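Local structure of intestinal fatty acid binding protein (Rattus norvegicus, 1ICM) at residues A[45-50]-A[62-67]. The protein binds long-chain fatty acids such as myristate inside a beta barrel and probably takes part in their handling within intestinal cells. Numbering follows the deposited sequence.
Sequences NKFTVK and FELGVD
Phe47 and Phe62 form an antiparallel hydrogen-bonded pair in the beta hairpin of strands 46-52 and 57-63, part of the barrel of the cytosolic fatty-acid binding proteins. Phe47 N donates a nearly straight hydrogen bond to Phe62 O (2.8 Å), and Phe62 N returns one to Phe47 O (3.0 Å). Both side chains leave the same face of the sheet. Followed outward, Phe47 first sets CB over one face of the Phe62 ring, a CH-pi contact 3.9 Å from its centroid; Phe47 CG and CD1 then pass Phe62 CE1, and farther out Phe47 CE1 lies 4.0 Å from Leu64 CG. The two ring planes are almost parallel, 8° apart, but slid so far that they barely overlap. With CG set between its backbone N and carbonyl carbon (chi1 59°), Phe62 swings its ring toward strand 46-52, and Phe62 CE2 meets Val49 CG2 at 3.9 Å. Its ring also stacks with Trp82 and, like Val49, touches the bound myristate. Were the Phe62 ring cut back to the methyl of an alanine, Phe47 CB and Val49 CG2 would probably lose their aromatic partner and a gap would open beside the ligand. On the other face Lys46 CG lies against Glu63 CB. Beyond them a type II turn, Glu63 to Val66, leads away from the hairpin, and at its start Leu64 N donates a hydrogen bond to Asn45 O at 3.0 Å.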
loop_
_atom_site.group_PDB
_atom_site.type_symbol
_atom_site.label_atom_id
_atom_site.label_comp_id
_atom_site.label_asym_id
_atom_site.label_seq_id
_atom_site.Cartn_x
_atom_site.Cartn_y
_atom_site.Cartn_z
ATOM N N ASN A 45 1.607 10.318 16.603
ATOM C CA ASN A 45 0.464 10.084 15.741
ATOM C C ASN A 45 0.860 10.163 14.253
ATOM O O ASN A 45 0.028 9.952 13.363
ATOM C CB ASN A 45 -0.563 11.222 16.067
ATOM C CG ASN A 45 -2.014 10.766 16.138
ATOM O OD1 ASN A 45 -2.955 11.552 15.849
ATOM N ND2 ASN A 45 -2.183 9.496 16.533
ATOM N N LYS A 46 2.126 10.494 13.959
ATOM C CA LYS A 46 2.554 10.603 12.561
ATOM C C LYS A 46 3.452 9.464 12.134
ATOM O O LYS A 46 4.363 9.040 12.841
ATOM C CB LYS A 46 3.410 11.844 12.359
ATOM C CG LYS A 46 2.590 13.104 12.384
ATOM C CD LYS A 46 3.401 14.390 12.424
ATOM C CE LYS A 46 3.910 14.813 11.071
ATOM N NZ LYS A 46 4.166 16.258 11.023
ATOM N N PHE A 47 3.239 8.973 10.953
ATOM C CA PHE A 47 4.036 7.899 10.437
ATOM C C PHE A 47 4.835 8.348 9.211
ATOM O O PHE A 47 4.352 9.195 8.436
ATOM C CB PHE A 47 3.160 6.748 9.940
ATOM C CG PHE A 47 2.592 5.858 11.021
ATOM C CD1 PHE A 47 1.607 6.349 11.880
ATOM C CD2 PHE A 47 3.035 4.547 11.204
ATOM C CE1 PHE A 47 1.091 5.521 12.876
ATOM C CE2 PHE A 47 2.537 3.716 12.210
ATOM C CZ PHE A 47 1.565 4.222 13.070
ATOM N N THR A 48 6.025 7.748 9.047
ATOM C CA THR A 48 6.871 8.006 7.910
ATOM C C THR A 48 7.145 6.663 7.292
ATOM O O THR A 48 7.666 5.764 7.950
ATOM C CB THR A 48 8.203 8.694 8.194
ATOM O OG1 THR A 48 7.921 9.966 8.713
ATOM C CG2 THR A 48 9.014 8.847 6.896
ATOM N N VAL A 49 6.769 6.549 6.014
ATOM C CA VAL A 49 6.965 5.323 5.255
ATOM C C VAL A 49 7.881 5.642 4.084
ATOM O O VAL A 49 7.596 6.466 3.217
ATOM C CB VAL A 49 5.710 4.672 4.690
ATOM C CG1 VAL A 49 6.030 3.334 4.027
ATOM C CG2 VAL A 49 4.624 4.464 5.748
ATOM N N LYS A 50 9.022 4.992 4.090
ATOM C CA LYS A 50 9.964 5.204 3.014
ATOM C C LYS A 50 9.711 4.037 2.103
ATOM O O LYS A 50 9.895 2.875 2.476
ATOM C CB LYS A 50 11.386 5.128 3.524
ATOM C CG LYS A 50 11.779 6.502 4.021
ATOM C CD LYS A 50 12.962 6.442 4.945
ATOM C CE LYS A 50 13.311 7.855 5.350
ATOM N NZ LYS A 50 13.444 8.699 4.154
ATOM N N PHE A 62 2.212 10.665 6.902
ATOM C CA PHE A 62 0.828 10.882 7.244
ATOM C C PHE A 62 0.542 10.936 8.752
ATOM O O PHE A 62 1.259 10.353 9.554
ATOM C CB PHE A 62 -0.085 9.839 6.593
ATOM C CG PHE A 62 0.183 8.420 6.920
ATOM C CD1 PHE A 62 -0.437 7.856 8.036
ATOM C CD2 PHE A 62 1.006 7.623 6.133
ATOM C CE1 PHE A 62 -0.245 6.511 8.327
ATOM C CE2 PHE A 62 1.206 6.275 6.406
ATOM C CZ PHE A 62 0.578 5.723 7.520
ATOM N N GLU A 63 -0.510 11.662 9.148
ATOM C CA GLU A 63 -0.936 11.750 10.523
ATOM C C GLU A 63 -2.222 10.924 10.596
ATOM O O GLU A 63 -3.095 11.070 9.720
ATOM C CB GLU A 63 -1.222 13.215 10.909
ATOM C CG GLU A 63 -1.668 13.246 12.376
ATOM C CD GLU A 63 -1.847 14.634 12.940
ATOM O OE1 GLU A 63 -1.323 15.614 12.241
ATOM O OE2 GLU A 63 -2.441 14.803 13.990
ATOM N N LEU A 64 -2.382 10.031 11.572
ATOM C CA LEU A 64 -3.599 9.227 11.639
ATOM C C LEU A 64 -4.874 10.080 11.615
ATOM O O LEU A 64 -4.925 11.125 12.278
ATOM C CB LEU A 64 -3.583 8.373 12.931
ATOM C CG LEU A 64 -2.529 7.265 12.954
ATOM C CD1 LEU A 64 -2.709 6.490 14.261
ATOM C CD2 LEU A 64 -2.772 6.298 11.799
ATOM N N GLY A 65 -5.903 9.684 10.854
ATOM C CA GLY A 65 -7.133 10.487 10.848
ATOM C C GLY A 65 -7.130 11.802 10.063
ATOM O O GLY A 65 -8.133 12.511 10.013
ATOM N N VAL A 66 -6.025 12.190 9.416
ATOM C CA VAL A 66 -5.941 13.421 8.658
ATOM C C VAL A 66 -5.768 13.038 7.191
ATOM O O VAL A 66 -4.871 12.260 6.873
ATOM C CB VAL A 66 -4.776 14.246 9.171
ATOM C CG1 VAL A 66 -4.686 15.562 8.439
ATOM C CG2 VAL A 66 -4.977 14.550 10.653
ATOM N N ASP A 67 -6.592 13.539 6.256
ATOM C CA ASP A 67 -6.357 13.085 4.905
ATOM C C ASP A 67 -5.146 13.662 4.257
ATOM O O ASP A 67 -4.685 14.742 4.585
ATOM C CB ASP A 67 -7.504 13.047 3.914
ATOM C CG ASP A 67 -8.399 14.133 4.337
ATOM O OD1 ASP A 67 -7.749 15.274 4.346
ATOM O OD2 ASP A 67 -9.560 13.916 4.658
#